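Local coordinates for TnpArep for protein (Escherichia coli, PDB 4ER8), which cleaves and recombines bacterial interspersed mosaic elements as a metal-dependent HUH-motif transposase that binds repetitive extragenic palindrome DNA hairpins, at residues A[61-66]-A[114-119]; A[50-55]-A[134-139]; A[11-16]-A[101-106]. All coordinates share one frame; numbering follows the deposited sequence.

Contact 1: residues A[61-66]-A[114-119]. With NI (nickel (II) ion), chain C.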
loop_
_atom_site.group_PDB
_atom_site.type_symbol
_atom_site.label_atom_id
_atom_site.label_comp_id
_atom_site.label_asym_id
_atom_site.label_seq_id
_atom_site.Cartn_x
_atom_site.Cartn_y
_atom_site.Cartn_z
ATOM N N HIS A 61 1.432 1.772 1.647
ATOM C CA HIS A 61 0.077 1.524 2.074
ATOM C C HIS A 61 -0.738 1.276 0.844
ATOM O O HIS A 61 -0.495 1.916 -0.184
ATOM C CB HIS A 61 -0.488 2.766 2.710
ATOM C CG HIS A 61 0.302 3.278 3.858
ATOM N ND1 HIS A 61 0.218 2.732 5.123
ATOM C CD2 HIS A 61 1.172 4.309 3.952
ATOM C CE1 HIS A 61 1.025 3.386 5.942
ATOM N NE2 HIS A 61 1.605 4.358 5.261
ATOM N N CYS A 62 -1.731 0.402 0.915
ATOM C CA CYS A 62 -2.575 0.241 -0.272
ATOM C C CYS A 62 -3.969 -0.344 0.005
ATOM O O CYS A 62 -4.245 -0.826 1.098
ATOM C CB CYS A 62 -1.827 -0.578 -1.302
ATOM S SG CYS A 62 -1.638 -2.248 -0.755
ATOM N N ILE A 63 -4.851 -0.274 -0.986
ATOM C CA ILE A 63 -6.193 -0.893 -0.914
ATOM C C ILE A 63 -6.479 -1.870 -2.064
ATOM O O ILE A 63 -6.311 -1.503 -3.237
ATOM C CB ILE A 63 -7.284 0.154 -0.917
ATOM C CG1 ILE A 63 -7.107 1.110 0.268
ATOM C CG2 ILE A 63 -8.614 -0.523 -0.818
ATOM C CD1 ILE A 63 -7.914 2.436 0.157
ATOM N N TRP A 64 -6.893 -3.092 -1.727
ATOM C CA TRP A 64 -7.220 -4.119 -2.748
ATOM C C TRP A 64 -8.646 -4.591 -2.646
ATOM O O TRP A 64 -9.262 -4.554 -1.579
ATOM C CB TRP A 64 -6.413 -5.416 -2.598
ATOM C CG TRP A 64 -4.952 -5.317 -2.642
ATOM C CD1 TRP A 64 -4.218 -4.268 -3.071
ATOM C CD2 TRP A 64 -4.024 -6.353 -2.293
ATOM N NE1 TRP A 64 -2.875 -4.560 -2.952
ATOM C CE2 TRP A 64 -2.735 -5.844 -2.498
ATOM C CE3 TRP A 64 -4.165 -7.658 -1.817
ATOM C CZ2 TRP A 64 -1.569 -6.593 -2.221
ATOM C CZ3 TRP A 64 -3.001 -8.411 -1.537
ATOM C CH2 TRP A 64 -1.728 -7.869 -1.739
ATOM N N THR A 65 -9.157 -5.093 -3.750
ATOM C CA THR A 65 -10.467 -5.721 -3.755
ATOM C C THR A 65 -10.247 -7.011 -4.495
ATOM O O THR A 65 -9.729 -7.014 -5.618
ATOM C CB THR A 65 -11.495 -4.890 -4.528
ATOM O OG1 THR A 65 -11.765 -3.683 -3.805
ATOM C CG2 THR A 65 -12.803 -5.688 -4.731
ATOM N N LEU A 66 -10.624 -8.108 -3.869
ATOM C CA LEU A 66 -10.335 -9.400 -4.446
ATOM C C LEU A 66 -11.558 -9.925 -5.215
ATOM O O LEU A 66 -12.701 -9.586 -4.868
ATOM C CB LEU A 66 -9.879 -10.405 -3.364
ATOM C CG LEU A 66 -8.642 -10.152 -2.492
ATOM C CD1 LEU A 66 -8.215 -11.439 -1.819
ATOM C CD2 LEU A 66 -7.472 -9.597 -3.233
ATOM N N ASP A 114 -7.868 8.612 0.754
ATOM C CA ASP A 114 -7.327 9.915 1.026
ATOM C C ASP A 114 -6.031 9.707 1.815
ATOM O O ASP A 114 -4.953 10.269 1.477
ATOM C CB ASP A 114 -8.284 10.713 1.922
ATOM C CG ASP A 114 -9.569 11.189 1.212
ATOM O OD1 ASP A 114 -9.764 11.093 -0.032
ATOM O OD2 ASP A 114 -10.408 11.712 1.963
ATOM N N TYR A 115 -6.142 8.898 2.871
ATOM C CA TYR A 115 -5.026 8.641 3.736
ATOM C C TYR A 115 -3.856 8.176 2.890
ATOM O O TYR A 115 -2.693 8.534 3.149
ATOM C CB TYR A 115 -5.350 7.538 4.717
ATOM C CG TYR A 115 -4.239 7.391 5.724
ATOM C CD1 TYR A 115 -4.308 8.017 6.976
ATOM C CD2 TYR A 115 -3.102 6.641 5.433
ATOM C CE1 TYR A 115 -3.295 7.860 7.918
ATOM C CE2 TYR A 115 -2.072 6.474 6.386
ATOM C CZ TYR A 115 -2.182 7.091 7.616
ATOM O OH TYR A 115 -1.145 6.974 8.522
ATOM N N ILE A 116 -4.156 7.357 1.883
ATOM C CA ILE A 116 -3.089 6.877 1.086
ATOM C C ILE A 116 -2.411 8.031 0.352
ATOM O O ILE A 116 -1.201 8.211 0.511
ATOM C CB ILE A 116 -3.520 5.756 0.162
ATOM C CG1 ILE A 116 -3.591 4.454 0.983
ATOM C CG2 ILE A 116 -2.525 5.662 -1.002
ATOM C CD1 ILE A 116 -4.570 3.448 0.509
ATOM N N TYR A 117 -3.194 8.824 -0.387
ATOM C CA TYR A 117 -2.639 9.888 -1.212
ATOM C C TYR A 117 -2.040 11.039 -0.397
ATOM O O TYR A 117 -1.120 11.701 -0.868
ATOM C CB TYR A 117 -3.642 10.397 -2.283
ATOM C CG TYR A 117 -4.098 9.295 -3.237
ATOM C CD1 TYR A 117 -5.438 9.191 -3.656
ATOM C CD2 TYR A 117 -3.197 8.325 -3.694
ATOM C CE1 TYR A 117 -5.846 8.146 -4.511
ATOM C CE2 TYR A 117 -3.596 7.304 -4.544
ATOM C CZ TYR A 117 -4.914 7.207 -4.937
ATOM O OH TYR A 117 -5.278 6.167 -5.781
ATOM N N ILE A 118 -2.548 11.274 0.809
ATOM C CA ILE A 118 -1.973 12.277 1.703
ATOM C C ILE A 118 -0.668 11.835 2.342
ATOM O O ILE A 118 0.101 12.640 2.855
ATOM C CB ILE A 118 -2.944 12.628 2.818
ATOM C CG1 ILE A 118 -3.957 13.639 2.304
ATOM C CG2 ILE A 118 -2.244 13.235 4.004
ATOM C CD1 ILE A 118 -5.276 13.592 3.098
ATOM N N ASN A 119 -0.425 10.544 2.333
ATOM C CA ASN A 119 0.642 10.026 3.149
ATOM C C ASN A 119 2.015 10.688 2.871
ATOM O O ASN A 119 2.725 11.093 3.804
ATOM C CB ASN A 119 0.717 8.526 2.990
ATOM C CG ASN A 119 1.094 7.867 4.235
ATOM O OD1 ASN A 119 1.912 6.948 4.243
ATOM N ND2 ASN A 119 0.510 8.328 5.335
HETATM NI NI NI C . 2.773 5.849 5.897
#
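Strand 61-65 meets helix 106-122 where His61, from the HUH motif of this nuclease, shares a nickel ion with Asn119; the axes of strand 61-65 and helical segment 114-119 approach to 8.4 Å and run roughly antiparallel, at 151°. The first helical residue to touch the strand is Tyr115, which turns the CE2 edge of its ring toward one face of the His61 imidazole, the planes standing at 86° in an edge-to-face pair. Its hydroxyl has its polar partner elsewhere, in Glu161. Ile116 follows with purely apolar contacts. Its CG1 lies 3.9 Å from His61 CB, and its CD1 reaches further along the strand to the CG1-CD1 arm of Ile63, with Ile116 CD1 3.5 Å from Ile63 CG1. One turn beyond Tyr115, Asn119 presents its amide at 83° to the imidazole plane. The His61 ring stands beside its backbone N, which carries NE2 to the metal while ND1 bonds to Thr17, a second-shell partner that limits rotation of the ring. His59, His123 and Glu161 complete the nickel site. Within these segments the metal is held by two unlike ligand atoms, His61 NE2 at 2.0 Å and Asn119 OD1 at 2.2 Å.

Contact 2: residues A[50-55]-A[134-139]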
loop_
_atom_site.group_PDB
_atom_site.type_symbol
_atom_site.label_atom_id
_atom_site.label_comp_id
_atom_site.label_asym_id
_atom_site.label_seq_id
_atom_site.Cartn_x
_atom_site.Cartn_y
_atom_site.Cartn_z
ATOM N N ILE A 50 -6.335 -3.100 -7.701
ATOM C CA ILE A 50 -5.677 -2.066 -6.938
ATOM C C ILE A 50 -6.584 -0.834 -6.876
ATOM O O ILE A 50 -6.596 -0.020 -7.805
ATOM C CB ILE A 50 -4.347 -1.642 -7.556
ATOM C CG1 ILE A 50 -3.392 -2.835 -7.670
ATOM C CG2 ILE A 50 -3.717 -0.531 -6.720
ATOM C CD1 ILE A 50 -1.940 -2.495 -8.172
ATOM N N ASN A 51 -7.328 -0.697 -5.774
ATOM C CA ASN A 51 -8.132 0.486 -5.527
ATOM C C ASN A 51 -7.216 1.699 -5.358
ATOM O O ASN A 51 -7.449 2.749 -5.987
ATOM C CB ASN A 51 -9.003 0.292 -4.303
ATOM C CG ASN A 51 -10.139 -0.664 -4.547
ATOM O OD1 ASN A 51 -11.147 -0.290 -5.110
ATOM N ND2 ASN A 51 -9.990 -1.903 -4.104
ATOM N N ALA A 52 -6.171 1.551 -4.542
ATOM C CA ALA A 52 -5.163 2.580 -4.428
ATOM C C ALA A 52 -3.840 2.078 -3.853
ATOM O O ALA A 52 -3.799 1.054 -3.183
ATOM C CB ALA A 52 -5.681 3.746 -3.619
ATOM N N TRP A 53 -2.762 2.819 -4.103
ATOM C CA TRP A 53 -1.484 2.416 -3.576
ATOM C C TRP A 53 -0.538 3.623 -3.513
ATOM O O TRP A 53 -0.523 4.404 -4.450
ATOM C CB TRP A 53 -0.943 1.332 -4.503
ATOM C CG TRP A 53 0.069 0.390 -3.956
ATOM C CD1 TRP A 53 1.182 0.695 -3.215
ATOM C CD2 TRP A 53 0.111 -1.027 -4.185
ATOM N NE1 TRP A 53 1.886 -0.465 -2.936
ATOM C CE2 TRP A 53 1.255 -1.523 -3.542
ATOM C CE3 TRP A 53 -0.720 -1.925 -4.877
ATOM C CZ2 TRP A 53 1.586 -2.885 -3.563
ATOM C CZ3 TRP A 53 -0.399 -3.268 -4.890
ATOM C CH2 TRP A 53 0.734 -3.744 -4.235
ATOM N N VAL A 54 0.187 3.808 -2.402
ATOM C CA VAL A 54 1.405 4.624 -2.404
ATOM C C VAL A 54 2.621 3.769 -2.098
ATOM O O VAL A 54 2.563 2.813 -1.314
ATOM C CB VAL A 54 1.501 5.646 -1.280
ATOM C CG1 VAL A 54 1.058 6.975 -1.710
ATOM C CG2 VAL A 54 0.834 5.146 -0.011
ATOM N N VAL A 55 3.744 4.183 -2.653
ATOM C CA VAL A 55 5.020 3.657 -2.238
ATOM C C VAL A 55 5.849 4.784 -1.644
ATOM O O VAL A 55 6.029 5.837 -2.244
ATOM C CB VAL A 55 5.770 3.136 -3.421
ATOM C CG1 VAL A 55 7.122 2.563 -2.956
ATOM C CG2 VAL A 55 4.902 2.117 -4.166
ATOM N N PHE A 134 5.139 8.592 -6.851
ATOM C CA PHE A 134 5.153 7.162 -6.547
ATOM C C PHE A 134 3.822 6.688 -5.989
ATOM O O PHE A 134 3.765 6.175 -4.866
ATOM C CB PHE A 134 6.282 6.854 -5.560
ATOM C CG PHE A 134 7.644 7.115 -6.110
ATOM C CD1 PHE A 134 8.430 8.139 -5.598
ATOM C CD2 PHE A 134 8.140 6.354 -7.171
ATOM C CE1 PHE A 134 9.704 8.416 -6.123
ATOM C CE2 PHE A 134 9.426 6.609 -7.717
ATOM C CZ PHE A 134 10.202 7.650 -7.194
ATOM N N SER A 135 2.749 6.858 -6.747
ATOM C CA SER A 135 1.447 6.410 -6.281
ATOM C C SER A 135 0.436 6.326 -7.411
ATOM O O SER A 135 0.734 6.718 -8.529
ATOM C CB SER A 135 0.930 7.374 -5.243
ATOM O OG SER A 135 0.523 8.547 -5.873
ATOM N N THR A 136 -0.762 5.839 -7.107
ATOM C CA THR A 136 -1.831 5.804 -8.077
ATOM C C THR A 136 -2.645 7.120 -8.123
ATOM O O THR A 136 -3.722 7.194 -8.763
ATOM C CB THR A 136 -2.775 4.678 -7.771
ATOM O OG1 THR A 136 -3.372 4.897 -6.480
ATOM C CG2 THR A 136 -2.014 3.381 -7.799
ATOM N N PHE A 137 -2.140 8.148 -7.440
ATOM C CA PHE A 137 -2.854 9.423 -7.406
ATOM C C PHE A 137 -3.081 9.947 -8.810
ATOM O O PHE A 137 -4.204 10.203 -9.212
ATOM C CB PHE A 137 -2.106 10.445 -6.587
ATOM C CG PHE A 137 -2.779 11.781 -6.536
ATOM C CD1 PHE A 137 -3.982 11.951 -5.832
ATOM C CD2 PHE A 137 -2.192 12.892 -7.140
ATOM C CE1 PHE A 137 -4.593 13.206 -5.747
ATOM C CE2 PHE A 137 -2.803 14.144 -7.076
ATOM C CZ PHE A 137 -3.998 14.295 -6.376
ATOM N N HIS A 138 -1.990 10.093 -9.548
ATOM C CA HIS A 138 -2.014 10.416 -10.997
ATOM C C HIS A 138 -2.840 9.449 -11.863
ATOM O O HIS A 138 -3.610 9.896 -12.682
ATOM C CB HIS A 138 -0.581 10.579 -11.483
ATOM C CG HIS A 138 0.224 11.459 -10.576
ATOM N ND1 HIS A 138 0.308 12.829 -10.746
ATOM C CD2 HIS A 138 0.920 11.176 -9.445
ATOM C CE1 HIS A 138 1.052 13.348 -9.782
ATOM N NE2 HIS A 138 1.439 12.366 -8.981
ATOM N N ARG A 139 -2.734 8.138 -11.668
ATOM C CA ARG A 139 -3.677 7.283 -12.355
ATOM C C ARG A 139 -5.103 7.789 -12.095
ATOM O O ARG A 139 -5.912 7.845 -13.029
ATOM C CB ARG A 139 -3.554 5.817 -11.949
ATOM C CG ARG A 139 -4.532 4.908 -12.674
ATOM C CD ARG A 139 -4.853 3.618 -11.905
ATOM N NE ARG A 139 -5.843 3.874 -10.855
ATOM C CZ ARG A 139 -5.969 3.199 -9.720
ATOM N NH1 ARG A 139 -5.143 2.198 -9.431
ATOM N NH2 ARG A 139 -6.915 3.552 -8.864
#
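The backbones of Val54 and Ser135 lie side by side in a single beta bridge, their CA atoms 4.3 Å apart, and this is the tight part of the contact. Val55 N donates to Phe134 O at 3.0 Å, almost straight at 176°, and Thr136 N returns a bond to Trp53 O. Beside the bridge, Val54 CG1 touches Ser135 CB at 3.6 Å. Thr136 works with both branches: OG1 accepts from Trp53 N at 3.2 Å and also bonds to Tyr117, while CG2 rests 4.0 Å from Trp53 CB. A valine here would probably leave Trp53 N and the Tyr117 hydroxyl each without this partner. Ser135 OG accepts from Phe137 N in an ST turn as the chain enters its helix. The looser, solvent side belongs to the exposed Arg139, which folds back through a bend at chi3 (80°) so that Thr136 CB lies over one face of its guanidinium. NH2 of Arg139 donates to Asn51 O at 3.0 Å, an acceptor close to the guanidinium plane; NH1 makes a more bent bond to Ile50 O, which is tilted from that plane. Asn51 and Ala52 form a classic beta bulge opposite Ile63. The contact thus joins outermost strand 49-55 to the start of helix 137-142, with helix 32-45 packed against Trp53 and Val55, and helix 106-122 against Ala52 and Val54.

Contact 3: residues A[11-16]-A[101-106]. With nucleotides of chain B.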
loop_
_atom_site.group_PDB
_atom_site.type_symbol
_atom_site.label_atom_id
_atom_site.label_comp_id
_atom_site.label_asym_id
_atom_site.label_seq_id
_atom_site.Cartn_x
_atom_site.Cartn_y
_atom_site.Cartn_z
ATOM N N GLY A 11 -14.454 -11.759 -1.780
ATOM C CA GLY A 11 -14.775 -10.555 -2.547
ATOM C C GLY A 11 -14.402 -9.239 -1.866
ATOM O O GLY A 11 -14.630 -8.157 -2.410
ATOM N N GLY A 12 -13.797 -9.341 -0.682
ATOM C CA GLY A 12 -13.601 -8.211 0.206
ATOM C C GLY A 12 -12.624 -7.158 -0.251
ATOM O O GLY A 12 -11.831 -7.376 -1.168
ATOM N N THR A 13 -12.679 -6.017 0.431
ATOM C CA THR A 13 -11.801 -4.926 0.155
ATOM C C THR A 13 -11.034 -4.670 1.432
ATOM O O THR A 13 -11.612 -4.757 2.515
ATOM C CB THR A 13 -12.632 -3.700 -0.277
ATOM O OG1 THR A 13 -13.193 -3.959 -1.589
ATOM C CG2 THR A 13 -11.758 -2.444 -0.355
ATOM N N TRP A 14 -9.741 -4.376 1.329
ATOM C CA TRP A 14 -8.937 -4.127 2.506
ATOM C C TRP A 14 -7.860 -3.073 2.262
ATOM O O TRP A 14 -7.477 -2.777 1.109
ATOM C CB TRP A 14 -8.186 -5.387 2.940
ATOM C CG TRP A 14 -8.955 -6.623 3.321
ATOM C CD1 TRP A 14 -9.254 -7.046 4.603
ATOM C CD2 TRP A 14 -9.434 -7.646 2.448
ATOM N NE1 TRP A 14 -9.902 -8.260 4.554
ATOM C CE2 TRP A 14 -10.032 -8.636 3.245
ATOM C CE3 TRP A 14 -9.427 -7.809 1.072
ATOM C CZ2 TRP A 14 -10.635 -9.750 2.708
ATOM C CZ3 TRP A 14 -9.985 -8.897 0.541
ATOM C CH2 TRP A 14 -10.589 -9.875 1.350
ATOM N N PHE A 15 -7.346 -2.564 3.387
ATOM C CA PHE A 15 -6.282 -1.581 3.435
ATOM C C PHE A 15 -5.097 -2.286 4.080
ATOM O O PHE A 15 -5.307 -3.049 5.044
ATOM C CB PHE A 15 -6.705 -0.449 4.351
ATOM C CG PHE A 15 -5.591 0.535 4.662
ATOM C CD1 PHE A 15 -5.310 1.559 3.812
ATOM C CD2 PHE A 15 -4.814 0.392 5.801
ATOM C CE1 PHE A 15 -4.272 2.449 4.094
ATOM C CE2 PHE A 15 -3.811 1.264 6.089
ATOM C CZ PHE A 15 -3.551 2.311 5.249
ATOM N N PHE A 16 -3.882 -2.024 3.584
ATOM C CA PHE A 16 -2.700 -2.723 4.072
ATOM C C PHE A 16 -1.550 -1.755 4.206
ATOM O O PHE A 16 -1.533 -0.731 3.547
ATOM C CB PHE A 16 -2.248 -3.835 3.122
ATOM C CG PHE A 16 -3.278 -4.870 2.809
ATOM C CD1 PHE A 16 -3.935 -4.855 1.612
ATOM C CD2 PHE A 16 -3.552 -5.872 3.669
ATOM C CE1 PHE A 16 -4.840 -5.851 1.254
ATOM C CE2 PHE A 16 -4.499 -6.886 3.333
ATOM C CZ PHE A 16 -5.133 -6.864 2.118
ATOM N N HIS A 101 -6.681 -4.182 7.292
ATOM C CA HIS A 101 -7.941 -3.709 7.804
ATOM C C HIS A 101 -9.027 -3.762 6.747
ATOM O O HIS A 101 -8.882 -3.215 5.624
ATOM C CB HIS A 101 -7.815 -2.304 8.400
ATOM C CG HIS A 101 -9.137 -1.615 8.589
ATOM N ND1 HIS A 101 -9.931 -1.822 9.702
ATOM C CD2 HIS A 101 -9.811 -0.744 7.795
ATOM C CE1 HIS A 101 -11.038 -1.107 9.581
ATOM N NE2 HIS A 101 -10.983 -0.432 8.441
ATOM N N ALA A 102 -10.113 -4.425 7.123
ATOM C CA ALA A 102 -11.238 -4.655 6.236
ATOM C C ALA A 102 -12.113 -3.407 6.126
ATOM O O ALA A 102 -12.617 -2.900 7.166
ATOM C CB ALA A 102 -12.037 -5.770 6.774
ATOM N N ILE A 103 -12.338 -2.949 4.882
ATOM C CA ILE A 103 -13.243 -1.831 4.634
ATOM C C ILE A 103 -14.679 -2.251 4.325
ATOM O O ILE A 103 -14.968 -2.792 3.267
ATOM C CB ILE A 103 -12.751 -0.971 3.512
ATOM C CG1 ILE A 103 -11.486 -0.269 3.958
ATOM C CG2 ILE A 103 -13.813 0.060 3.138
ATOM C CD1 ILE A 103 -10.651 0.133 2.860
ATOM N N ARG A 104 -15.580 -1.927 5.252
ATOM C CA ARG A 104 -16.968 -2.386 5.207
ATOM C C ARG A 104 -17.971 -1.385 4.589
ATOM O O ARG A 104 -19.104 -1.785 4.310
ATOM C CB ARG A 104 -17.426 -2.765 6.625
ATOM C CG ARG A 104 -16.727 -3.994 7.263
ATOM C CD ARG A 104 -15.179 -3.778 7.645
ATOM N NE ARG A 104 -14.853 -3.089 8.927
ATOM C CZ ARG A 104 -14.814 -1.753 9.117
ATOM N NH1 ARG A 104 -15.080 -0.880 8.118
ATOM N NH2 ARG A 104 -14.505 -1.285 10.326
ATOM N N ASN A 105 -17.579 -0.115 4.379
ATOM C CA ASN A 105 -18.489 0.958 3.868
ATOM C C ASN A 105 -17.775 2.064 3.114
ATOM O O ASN A 105 -16.571 2.299 3.342
ATOM C CB ASN A 105 -19.275 1.623 5.015
ATOM C CG ASN A 105 -18.382 2.429 5.940
ATOM O OD1 ASN A 105 -17.976 1.961 7.009
ATOM N ND2 ASN A 105 -18.066 3.638 5.538
ATOM N N THR A 106 -18.532 2.810 2.302
ATOM C CA THR A 106 -17.947 3.868 1.465
ATOM C C THR A 106 -17.156 4.962 2.167
ATOM O O THR A 106 -16.108 5.367 1.679
ATOM C CB THR A 106 -18.985 4.528 0.615
ATOM O OG1 THR A 106 -19.722 3.512 -0.061
ATOM C CG2 THR A 106 -18.312 5.421 -0.443
ATOM O "O5'" DG B 1 -13.393 -4.290 16.796
ATOM C "C5'" DG B 1 -12.936 -5.174 17.860
ATOM C "C4'" DG B 1 -11.823 -6.121 17.456
ATOM O "O4'" DG B 1 -12.105 -6.740 16.132
ATOM C "C3'" DG B 1 -10.470 -5.437 17.278
ATOM O "O3'" DG B 1 -9.870 -5.158 18.515
ATOM C "C2'" DG B 1 -9.766 -6.537 16.474
ATOM C "C1'" DG B 1 -10.867 -7.017 15.515
ATOM N N9 DG B 1 -10.987 -6.292 14.283
ATOM C C8 DG B 1 -11.867 -5.251 14.061
ATOM N N7 DG B 1 -11.759 -4.760 12.825
ATOM C C5 DG B 1 -10.795 -5.542 12.189
ATOM C C6 DG B 1 -10.318 -5.490 10.859
ATOM O O6 DG B 1 -10.685 -4.687 9.976
ATOM N N1 DG B 1 -9.326 -6.460 10.581
ATOM C C2 DG B 1 -8.899 -7.351 11.539
ATOM N N2 DG B 1 -7.947 -8.192 11.144
ATOM N N3 DG B 1 -9.353 -7.414 12.810
ATOM C C4 DG B 1 -10.294 -6.483 13.076
ATOM P P DT B 2 -8.501 -4.301 18.665
ATOM O OP1 DT B 2 -8.113 -4.280 20.106
ATOM O OP2 DT B 2 -8.613 -3.015 17.946
ATOM O "O5'" DT B 2 -7.413 -5.204 17.943
ATOM C "C5'" DT B 2 -6.752 -6.266 18.583
ATOM C "C4'" DT B 2 -5.742 -6.760 17.549
ATOM O "O4'" DT B 2 -6.398 -6.668 16.252
ATOM C "C3'" DT B 2 -4.462 -5.929 17.440
ATOM O "O3'" DT B 2 -3.450 -6.783 17.062
ATOM C "C2'" DT B 2 -4.759 -5.070 16.229
ATOM C "C1'" DT B 2 -5.572 -5.999 15.340
ATOM N N1 DT B 2 -6.338 -5.281 14.266
ATOM C C2 DT B 2 -6.075 -5.551 12.931
ATOM O O2 DT B 2 -5.279 -6.372 12.538
ATOM N N3 DT B 2 -6.797 -4.837 12.009
ATOM C C4 DT B 2 -7.728 -3.851 12.250
ATOM O O4 DT B 2 -8.303 -3.240 11.325
ATOM C C5 DT B 2 -7.967 -3.583 13.655
ATOM C C7 DT B 2 -9.004 -2.527 14.043
ATOM C C6 DT B 2 -7.268 -4.305 14.578
#
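Phe15 and His101 form an antiparallel hydrogen-bonded pair that joins strands 13-19 and 99-102. Phe15 N donates to His101 O at 2.8 Å and His101 N returns the bond to Phe15 O at 2.9 Å, the second donor lying in the carbonyl plane. Past the non-hydrogen-bonded pair Trp14-Ala102, Ile103 N reaches Thr13 O at 3.1 Å from above the carbonyl plane. A weaker CA-H...O contact runs from Trp14 CA to His101 O.

The apolar contacts fall into two groups. On the face of Trp14 and Ala102, Trp14 CD1 meets Ala102 CB at 3.8 Å, with the indole NE1 bonded to the carbonyl of Tyr7. On the side of Phe15, its CB and Ile103 CD1 approach more loosely, at 4.3 Å, while helix 106-122 adds Ile116 against Phe15 and Tyr109 against Ile103.

The remaining bonds go to DNA. Because Ala102 belongs to a non-hydrogen-bonded pair, its amide is turned away from strand 13-19, and Ala102 N donates to O6 of DG1 of chain B at 2.9 Å. His101 CG lies opposite the backbone N (chi1 164°), and ring ND1 of His101 donates to O4 of DT2 of chain B at 2.7 Å, with O4 near the ring plane. Asp108 takes NE2, fixing the rotation of the imidazole, and probably favours its doubly protonated form. Reading guanine O6 and thymine O4 from an outermost strand is consistent with recognition of a guide sequence on the RNA-recognition-motif-like sheet of an HUH transposase.

All three contacts reach one antiparallel sheet, whose order 49-55, 59-65, 13-19, 99-102 places contact 2 on one outer strand, contact 1 on an inner strand and contact 3 between the other inner strand and the far edge. Their centres lie about 7 Å apart for contacts 1 and 2, about 10 Å for 1 and 3, and about 16 Å for 2 and 3. Along the chain the segments run 11-16, 50-55, 61-66, 101-106, 114-119, 134-139: contact 2 encloses contact 1, whereas contact 3 interlaces with both. Thr65 OG1, near both Asn51 ND2 and Thr13 OG1, probably hydrogen-bonds across the sheet. One compact sheet thereby links the metal site of contact 1 with the base-reading edge of contact 3.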